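Local coordinates for protein pyruvate kinase (Toxoplasma gondii, PDB 3GG8) that catalyses the last step of glycolysis, transferring the phosphoryl group of phosphoenolpyruvate to ADP to give pyruvate and ATP, at residues C[157-162]-C[194-199]; C[414-419]-C[436-441]; C[44-49]-C[350-355]; C[382-387]-C[427-432]. All coordinates share one frame; numbering follows the deposited sequence.

Contact 1 (C[157-162]-C[194-199])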
# COMPACT_ATOMS: atom_id res chain seq x y z
N THR C 157 -29.05 -9.68 36.70
CA THR C 157 -28.55 -8.74 37.69
C THR C 157 -29.38 -7.45 37.67
O THR C 157 -29.72 -6.94 36.61
CB THR C 157 -27.06 -8.44 37.44
OG1 THR C 157 -26.30 -9.63 37.69
CG2 THR C 157 -26.57 -7.33 38.35
N ILE C 158 -29.74 -6.95 38.86
CA ILE C 158 -30.36 -5.62 38.98
C ILE C 158 -29.46 -4.70 39.79
O ILE C 158 -29.05 -5.04 40.91
CB ILE C 158 -31.76 -5.66 39.65
CG1 ILE C 158 -32.74 -6.54 38.89
CG2 ILE C 158 -32.33 -4.25 39.79
CD1 ILE C 158 -34.01 -6.81 39.69
N LEU C 159 -29.16 -3.53 39.22
CA LEU C 159 -28.38 -2.48 39.89
C LEU C 159 -29.27 -1.39 40.49
O LEU C 159 -30.26 -0.97 39.87
CB LEU C 159 -27.36 -1.86 38.93
CG LEU C 159 -25.91 -2.34 38.97
CD1 LEU C 159 -25.80 -3.83 38.79
CD2 LEU C 159 -25.10 -1.63 37.91
N ILE C 160 -28.91 -0.95 41.70
CA ILE C 160 -29.70 0.01 42.47
C ILE C 160 -28.82 1.15 42.98
O ILE C 160 -27.71 0.90 43.46
CB ILE C 160 -30.40 -0.67 43.67
CG1 ILE C 160 -31.35 -1.77 43.17
CG2 ILE C 160 -31.17 0.35 44.51
CD1 ILE C 160 -31.73 -2.79 44.22
N ALA C 161 -29.31 2.38 42.85
CA ALA C 161 -28.60 3.58 43.35
C ALA C 161 -27.25 3.83 42.67
O ALA C 161 -26.19 3.71 43.30
CB ALA C 161 -28.44 3.55 44.88
N ASP C 162 -27.30 4.20 41.39
CA ASP C 162 -26.11 4.36 40.55
C ASP C 162 -25.12 3.18 40.69
O ASP C 162 -23.90 3.38 40.73
CB ASP C 162 -25.42 5.71 40.82
CG ASP C 162 -26.33 6.90 40.53
OD1 ASP C 162 -26.18 7.95 41.20
OD2 ASP C 162 -27.21 6.80 39.66
N ASN C 194 -31.11 -0.04 37.37
CA ASN C 194 -30.70 -0.50 36.06
C ASN C 194 -30.94 -1.99 35.91
O ASN C 194 -30.81 -2.76 36.88
CB ASN C 194 -29.23 -0.15 35.81
CG ASN C 194 -29.01 1.36 35.75
OD1 ASN C 194 -28.95 2.02 36.78
ND2 ASN C 194 -28.92 1.89 34.54
N LEU C 195 -31.28 -2.38 34.69
CA LEU C 195 -31.57 -3.77 34.36
C LEU C 195 -30.63 -4.31 33.27
O LEU C 195 -31.05 -4.47 32.13
CB LEU C 195 -33.02 -3.86 33.89
CG LEU C 195 -34.17 -4.22 34.83
CD1 LEU C 195 -33.99 -3.80 36.29
CD2 LEU C 195 -35.51 -3.75 34.23
N PRO C 196 -29.35 -4.57 33.62
CA PRO C 196 -28.34 -5.05 32.66
C PRO C 196 -28.84 -6.21 31.78
O PRO C 196 -29.37 -7.19 32.31
CB PRO C 196 -27.20 -5.54 33.57
CG PRO C 196 -27.32 -4.71 34.80
CD PRO C 196 -28.78 -4.41 34.98
N ASN C 197 -28.69 -6.09 30.46
CA ASN C 197 -29.06 -7.16 29.51
C ASN C 197 -30.58 -7.43 29.45
O ASN C 197 -31.01 -8.50 28.99
CB ASN C 197 -28.29 -8.45 29.87
CG ASN C 197 -27.85 -9.24 28.64
OD1 ASN C 197 -27.82 -8.74 27.51
ND2 ASN C 197 -27.47 -10.49 28.88
N VAL C 198 -31.39 -6.46 29.90
CA VAL C 198 -32.86 -6.59 29.86
C VAL C 198 -33.50 -5.35 29.21
O VAL C 198 -33.23 -4.22 29.61
CB VAL C 198 -33.46 -6.82 31.28
CG1 VAL C 198 -34.98 -6.76 31.26
CG2 VAL C 198 -33.01 -8.14 31.86
N LYS C 199 -34.34 -5.58 28.20
CA LYS C 199 -35.08 -4.49 27.57
C LYS C 199 -36.11 -3.87 28.54
O LYS C 199 -36.87 -4.58 29.19
CB LYS C 199 -35.74 -4.99 26.27
CG LYS C 199 -36.86 -4.10 25.75
CD LYS C 199 -37.01 -4.13 24.23
CE LYS C 199 -37.65 -2.82 23.75
NZ LYS C 199 -37.47 -2.56 22.29
O HOH W 1 -31.50 -7.26 34.58
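L159 O accepts the backbone N-H of N194 at 2.8 Å, N to O, and the bond is nearly straight, 166° at the hydrogen. A second bond runs back from L159 N to N194 O at 3.0 Å, so the two residues form one antiparallel hydrogen-bonded pair. N194 O also receives the CA-H of I158, 3.6 Å from CA to O. This pair joins strand 157-160 to the edge strand 193-194 of the mixed sheet of the B domain, the small β-rich domain inserted in the pyruvate kinase barrel. Beyond N194 the chain leaves the sheet: the fixed phi of P196 suits the second position of a type II turn from L195 to V198, and N197 accepts the positive phi at the third. The ring of P196 sets its CD against T157 O at 3.2 Å, while a water donates to both T157 O and P196 O, linking the two chains where they diverge. On one side of the pair the CB atoms of L159 and N194 touch at 4.0 Å; the amide of N194 continues to E285, which accepts from ND2. I158 and L195 lie alongside each other, pointing the same way. With chi1 at -59°, I158 has CG2 anti to the backbone N, and this branch meets L195 CD1 at 3.9 Å. I158 also packs on V167 and V169 of strand 165-172.

Contact 2 (C[414-419]-C[436-441]); sequences LALTET and LALSAS
L416 and L438 lie side by side on adjacent parallel strands, pointing the same way, and meet through their CD1 methyls at 4.0 Å. Two residues earlier L414 and L436 repeat the pattern on the same face, CD2 of L414 resting 4.1 Å from CB of L436. Their first torsions differ: CG of L414 stands anti to its carbonyl carbon (chi1 -53°), whereas CG of L436 is anti to its backbone N (chi1 177°), and L414 CD2 lies equally close to L436 CD2. A415 and A437 point to the opposite face, where their small methyls let a helix come close. Backbone bonds hold this register: L436 O accepts from A415 N, A415 O from L438 N at 2.7 Å, and L438 O from T417 N at 2.8 Å. Further along, a side chain supplies the next bond: S439 OG donates to T417 O at 2.6 Å. S441 then N-caps helix 442-447, its OG accepting from T444 N, while T417 OG1 bonds E496. This is the right-handed β-α-β unit of the C-terminal α/β domain. Helix 421-427 packs over A415 and A437 through A423, helix 465-478 covers L416 and L438 from the leucine face, and strands 487-494 and 454-458 flank the pair on its two sides.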
# COMPACT_ATOMS: atom_id res chain seq x y z
N LEU C 414 -12.67 25.52 1.84
CA LEU C 414 -13.96 26.18 1.91
C LEU C 414 -15.00 25.16 1.47
O LEU C 414 -14.88 24.55 0.40
CB LEU C 414 -14.00 27.41 1.01
CG LEU C 414 -12.90 28.48 1.17
CD1 LEU C 414 -13.13 29.64 0.22
CD2 LEU C 414 -12.82 28.97 2.61
N ALA C 415 -15.99 24.94 2.33
CA ALA C 415 -17.10 24.04 2.02
C ALA C 415 -18.35 24.88 1.83
O ALA C 415 -18.94 25.35 2.80
CB ALA C 415 -17.30 23.02 3.14
N LEU C 416 -18.75 25.09 0.58
CA LEU C 416 -19.97 25.82 0.30
C LEU C 416 -21.10 24.83 0.35
O LEU C 416 -21.05 23.80 -0.33
CB LEU C 416 -19.90 26.49 -1.07
CG LEU C 416 -19.08 27.77 -1.20
CD1 LEU C 416 -17.57 27.45 -1.13
CD2 LEU C 416 -19.44 28.47 -2.53
N THR C 417 -22.13 25.13 1.14
CA THR C 417 -23.12 24.09 1.46
C THR C 417 -24.51 24.61 1.81
O THR C 417 -24.66 25.59 2.55
CB THR C 417 -22.59 23.16 2.59
OG1 THR C 417 -23.46 22.03 2.73
CG2 THR C 417 -22.50 23.91 3.93
N GLU C 418 -25.52 23.96 1.26
CA GLU C 418 -26.90 24.33 1.56
C GLU C 418 -27.39 23.45 2.70
O GLU C 418 -27.81 23.97 3.74
CB GLU C 418 -27.77 24.19 0.31
CG GLU C 418 -29.25 24.57 0.47
CD GLU C 418 -29.50 25.97 1.05
OE1 GLU C 418 -30.62 26.21 1.57
OE2 GLU C 418 -28.58 26.83 1.00
N THR C 419 -27.28 22.13 2.53
CA THR C 419 -27.84 21.17 3.49
C THR C 419 -26.83 20.75 4.55
O THR C 419 -27.20 20.06 5.51
CB THR C 419 -28.30 19.86 2.81
OG1 THR C 419 -27.15 19.05 2.49
CG2 THR C 419 -29.17 20.11 1.57
N LEU C 436 -13.90 25.85 6.49
CA LEU C 436 -14.86 26.92 6.67
C LEU C 436 -16.08 26.61 5.82
O LEU C 436 -16.04 26.68 4.59
CB LEU C 436 -14.24 28.28 6.35
CG LEU C 436 -15.10 29.56 6.40
CD1 LEU C 436 -15.76 29.82 7.77
CD2 LEU C 436 -14.23 30.76 5.98
N ALA C 437 -17.16 26.22 6.49
CA ALA C 437 -18.43 25.94 5.85
C ALA C 437 -19.20 27.24 5.62
O ALA C 437 -19.46 28.00 6.57
CB ALA C 437 -19.23 24.98 6.69
N LEU C 438 -19.56 27.50 4.37
CA LEU C 438 -20.32 28.71 3.98
C LEU C 438 -21.72 28.32 3.55
O LEU C 438 -21.89 27.42 2.72
CB LEU C 438 -19.62 29.46 2.86
CG LEU C 438 -18.14 29.85 3.08
CD1 LEU C 438 -17.49 30.22 1.76
CD2 LEU C 438 -18.01 30.98 4.10
N SER C 439 -22.72 28.98 4.12
CA SER C 439 -24.10 28.57 3.92
C SER C 439 -25.07 29.74 4.07
O SER C 439 -24.85 30.64 4.87
CB SER C 439 -24.45 27.45 4.91
OG SER C 439 -25.66 26.80 4.56
N ALA C 440 -26.14 29.74 3.30
CA ALA C 440 -27.14 30.78 3.47
C ALA C 440 -28.20 30.32 4.46
O ALA C 440 -28.99 31.11 4.95
CB ALA C 440 -27.77 31.15 2.12
N SER C 441 -28.17 29.03 4.78
CA SER C 441 -29.20 28.43 5.62
C SER C 441 -28.81 28.44 7.10
O SER C 441 -27.82 27.84 7.51
CB SER C 441 -29.52 27.01 5.15
OG SER C 441 -29.87 26.21 6.26

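Contact 3 (C[44-49]-C[350-355]); sequences MGPACW and TANGEF
A47 N donates to A351 O at 2.9 Å, N to O, a backbone bond between the segments that is nearly straight at the hydrogen, 166°. A351 ends helix 348-351, so its carbonyl has no further helical turn to serve and can accept from the short 3-10 turn at P46 and A47. The CA-H of G45 makes a CA-H...O contact with A351 O (3.4 Å, CA to O), and P46 CD packs against the same oxygen at 3.1 Å. Having no hydrogen on its nitrogen, P46 leaves the donor role to A47. G45 suits its place because a side chain there would run into A351 O.

Other contacts are made by apolar groups. The methyl of A47 fits between backbone carbonyls, with CB 3.1 Å from G353 O and 3.4 Å from T350 O, and its small size permits this closeness. CB of A351 rests against M44 O at 3.6 Å. N352 brings ND2 to within 3.7 Å of P46 CD. Separately, C48 SG lies 3.3 Å from T350 O.

The contact joins the loop after the first barrel strand, 39-43, to the short helix after the last, 343-346, across the closure of the (β/α)8 barrel. T350 OG1 bonds T43 O, C48 packs on helix 51-60, and M44 fits among strand 62-68 and helix 74-90.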
# COMPACT_ATOMS: atom_id res chain seq x y z
N MET C 44 -26.56 23.56 30.15
CA MET C 44 -27.03 24.75 30.82
C MET C 44 -27.49 24.40 32.23
O MET C 44 -27.95 23.29 32.46
CB MET C 44 -28.24 25.30 30.05
CG MET C 44 -27.90 25.63 28.61
SD MET C 44 -26.69 26.98 28.48
CE MET C 44 -25.08 26.16 28.59
N GLY C 45 -27.37 25.35 33.14
CA GLY C 45 -27.75 25.13 34.54
C GLY C 45 -27.46 26.36 35.37
O GLY C 45 -26.99 27.36 34.84
N PRO C 46 -27.72 26.29 36.70
CA PRO C 46 -27.55 27.46 37.58
C PRO C 46 -26.14 28.06 37.58
O PRO C 46 -25.99 29.29 37.73
CB PRO C 46 -27.89 26.91 38.98
CG PRO C 46 -28.75 25.72 38.74
CD PRO C 46 -28.24 25.11 37.43
N ALA C 47 -25.13 27.20 37.45
CA ALA C 47 -23.74 27.64 37.46
C ALA C 47 -23.38 28.49 36.23
O ALA C 47 -22.41 29.24 36.26
CB ALA C 47 -22.83 26.44 37.56
N CYS C 48 -24.18 28.37 35.16
CA CYS C 48 -23.97 29.21 33.98
C CYS C 48 -25.27 29.86 33.58
O CYS C 48 -25.57 30.07 32.40
CB CYS C 48 -23.34 28.44 32.81
SG CYS C 48 -24.17 26.98 32.23
N TRP C 49 -26.04 30.19 34.60
CA TRP C 49 -27.31 30.84 34.44
C TRP C 49 -27.18 32.21 33.75
O TRP C 49 -27.96 32.53 32.85
CB TRP C 49 -27.97 31.00 35.81
CG TRP C 49 -29.02 32.03 35.82
CD1 TRP C 49 -30.30 31.92 35.31
CD2 TRP C 49 -28.91 33.35 36.36
NE1 TRP C 49 -30.98 33.10 35.50
CE2 TRP C 49 -30.15 34.00 36.14
CE3 TRP C 49 -27.89 34.06 37.01
CZ2 TRP C 49 -30.38 35.31 36.54
CZ3 TRP C 49 -28.12 35.37 37.41
CH2 TRP C 49 -29.36 35.98 37.17
N THR C 350 -20.59 22.17 34.09
CA THR C 350 -21.06 23.51 33.65
C THR C 350 -22.46 23.85 34.21
O THR C 350 -22.77 25.02 34.46
CB THR C 350 -21.10 23.69 32.06
OG1 THR C 350 -21.94 22.68 31.47
CG2 THR C 350 -19.72 23.60 31.44
N ALA C 351 -23.30 22.83 34.40
CA ALA C 351 -24.65 23.05 34.93
C ALA C 351 -24.63 23.43 36.42
O ALA C 351 -25.33 24.36 36.85
CB ALA C 351 -25.56 21.84 34.67
N ASN C 352 -23.82 22.71 37.19
CA ASN C 352 -23.82 22.77 38.64
C ASN C 352 -22.39 22.90 39.16
O ASN C 352 -22.09 22.47 40.28
CB ASN C 352 -24.44 21.49 39.22
CG ASN C 352 -25.79 21.13 38.62
OD1 ASN C 352 -25.94 20.07 38.01
ND2 ASN C 352 -26.78 21.99 38.80
N GLY C 353 -21.48 23.44 38.36
CA GLY C 353 -20.07 23.41 38.74
C GLY C 353 -19.60 24.71 39.34
O GLY C 353 -20.19 25.76 39.06
N GLU C 354 -18.53 24.66 40.15
CA GLU C 354 -17.93 25.89 40.68
C GLU C 354 -17.05 26.62 39.66
O GLU C 354 -16.74 27.80 39.84
CB GLU C 354 -17.13 25.62 41.96
CG GLU C 354 -17.97 25.41 43.23
CD GLU C 354 -18.90 26.58 43.55
OE1 GLU C 354 -18.42 27.74 43.53
OE2 GLU C 354 -20.10 26.35 43.82
N PHE C 355 -16.67 25.93 38.58
CA PHE C 355 -15.76 26.49 37.58
C PHE C 355 -16.25 26.24 36.14
O PHE C 355 -15.55 25.61 35.35
CB PHE C 355 -14.34 25.93 37.79
CG PHE C 355 -13.82 26.10 39.19
CD1 PHE C 355 -13.21 27.30 39.60
CD2 PHE C 355 -13.95 25.06 40.12
CE1 PHE C 355 -12.73 27.46 40.92
CE2 PHE C 355 -13.46 25.20 41.44
CZ PHE C 355 -12.86 26.41 41.84

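Contact 4 (C[382-387]-C[427-432]); sequences AMCLAV and AKYRPM
A type I turn from A427 to R430, at the end of helix 421-427 in the C-terminal α/β domain, packs here against the C-terminal part of helix 376-384. The turn closes with the backbone bond from R430 N to A427 O at 2.7 Å, and R430 then leaves helical geometry with positive phi. No hydrogen bond joins the two segments; the contact rests on M383, C384 and V387 against K428 and Y429.

The side chain of M383 sets out toward the turn. With CG anti to the backbone N (chi1 -157°), it crosses the Y429 ring obliquely, CG reaching CE1 at 3.6 Å. The chain then bends twice, bringing the methyl CE to K428 O at 3.7 Å; a flexible, unbranched thioether can follow the uneven surface of ring and backbone in this way. C384 SG touches the same ring carbon, CE1, at 4.4 Å. Y429 suits a buried place because its hydroxyl is satisfied there: OH bonds both E395 and R399 of helix 393-407, and its ring meets that of Y380.

K428 runs out extended beyond CG, which carries its amino group up to the methyls of V387. Its charge is answered beyond the two segments, by a salt bridge to E395 and a hydrogen bond to V304 O of helix 288-305. E395 therefore holds both K428 and Y429, probably fixing the direction of each. V387 and K428 approach tip to tip, with V387 CG2 lying 3.9 Å from K428 NZ.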
# COMPACT_ATOMS: atom_id res chain seq x y z
N ALA C 382 -7.18 5.47 6.23
CA ALA C 382 -8.02 4.54 7.00
C ALA C 382 -9.49 4.64 6.59
O ALA C 382 -10.20 3.63 6.57
CB ALA C 382 -7.87 4.78 8.49
N MET C 383 -9.94 5.85 6.28
CA MET C 383 -11.30 6.10 5.78
C MET C 383 -11.48 5.65 4.32
O MET C 383 -12.59 5.28 3.92
CB MET C 383 -11.65 7.58 5.92
CG MET C 383 -13.15 7.87 5.97
SD MET C 383 -14.01 7.12 7.37
CE MET C 383 -13.21 7.89 8.79
N CYS C 384 -10.41 5.69 3.54
CA CYS C 384 -10.43 5.24 2.14
C CYS C 384 -10.52 3.72 2.03
O CYS C 384 -11.12 3.19 1.09
CB CYS C 384 -9.20 5.75 1.39
SG CYS C 384 -9.27 7.51 0.97
N LEU C 385 -9.93 3.02 3.00
CA LEU C 385 -9.98 1.56 3.07
C LEU C 385 -11.26 1.06 3.75
O LEU C 385 -11.57 -0.13 3.70
CB LEU C 385 -8.74 1.02 3.77
N ALA C 386 -11.99 1.97 4.39
CA ALA C 386 -13.24 1.64 5.08
C ALA C 386 -14.48 1.97 4.23
O ALA C 386 -15.54 1.37 4.42
CB ALA C 386 -13.31 2.35 6.43
N VAL C 387 -14.34 2.93 3.32
CA VAL C 387 -15.42 3.33 2.41
C VAL C 387 -14.96 3.20 0.96
O VAL C 387 -15.75 2.90 0.06
CB VAL C 387 -15.92 4.78 2.67
CG1 VAL C 387 -17.28 5.01 2.03
CG2 VAL C 387 -16.00 5.08 4.17
N ALA C 427 -15.26 16.90 6.32
CA ALA C 427 -14.92 16.70 7.72
C ALA C 427 -14.64 15.22 8.01
O ALA C 427 -13.68 14.89 8.72
CB ALA C 427 -16.02 17.23 8.62
N LYS C 428 -15.49 14.36 7.46
CA LYS C 428 -15.35 12.89 7.53
C LYS C 428 -13.91 12.42 7.26
O LYS C 428 -13.45 11.43 7.83
CB LYS C 428 -16.32 12.28 6.51
CG LYS C 428 -16.45 10.78 6.53
CD LYS C 428 -17.40 10.33 5.43
CE LYS C 428 -17.15 8.88 5.05
NZ LYS C 428 -18.34 8.25 4.43
N TYR C 429 -13.21 13.13 6.38
CA TYR C 429 -11.83 12.76 6.01
C TYR C 429 -10.76 13.36 6.90
O TYR C 429 -9.59 13.17 6.66
CB TYR C 429 -11.58 12.97 4.51
CG TYR C 429 -12.34 11.94 3.73
CD1 TYR C 429 -11.83 10.64 3.60
CD2 TYR C 429 -13.60 12.21 3.20
CE1 TYR C 429 -12.53 9.66 2.93
CE2 TYR C 429 -14.32 11.22 2.53
CZ TYR C 429 -13.77 9.95 2.40
OH TYR C 429 -14.45 8.95 1.75
N ARG C 430 -11.20 14.08 7.95
CA ARG C 430 -10.30 14.68 8.95
C ARG C 430 -9.10 15.37 8.28
O ARG C 430 -7.96 14.92 8.43
CB ARG C 430 -9.84 13.63 9.99
CG ARG C 430 -10.94 13.02 10.89
CD ARG C 430 -11.49 14.02 11.92
NE ARG C 430 -12.48 13.46 12.84
CZ ARG C 430 -13.80 13.60 12.71
NH1 ARG C 430 -14.64 13.07 13.60
NH2 ARG C 430 -14.30 14.31 11.70
N PRO C 431 -9.35 16.46 7.52
CA PRO C 431 -8.20 17.15 6.92
C PRO C 431 -7.46 17.94 7.99
O PRO C 431 -8.07 18.43 8.96
CB PRO C 431 -8.86 18.10 5.92
CG PRO C 431 -10.21 18.37 6.51
CD PRO C 431 -10.62 17.11 7.18
N MET C 432 -6.14 18.02 7.83
CA MET C 432 -5.30 18.84 8.68
C MET C 432 -5.66 20.31 8.55
O MET C 432 -5.49 21.07 9.50
CB MET C 432 -3.83 18.61 8.30
CG MET C 432 -2.84 19.53 8.99
SD MET C 432 -1.32 18.67 9.42
CE MET C 432 -0.59 18.45 7.79

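Overall arrangement
The four contacts follow the domain plan of the chain. Contact 1 lies in the inserted B domain, and in sequence it is nested inside the loop closed by contact 3, which joins the segments following the first and last barrel strands; their centres are about 30 Å apart, with nearest atoms about 13 Å apart. Contacts 2 and 4 belong to the C-terminal side: their segments alternate along the chain and adjoin in sequence, with centres about 20 Å apart. Contacts 1 and 2 fall on opposite sides of the chain's centre, about 45 Å between centres. In pyruvate kinases the active site lies between barrel and B domain, so contacts 1 and 3 are probably nearer to it than contacts 2 and 4.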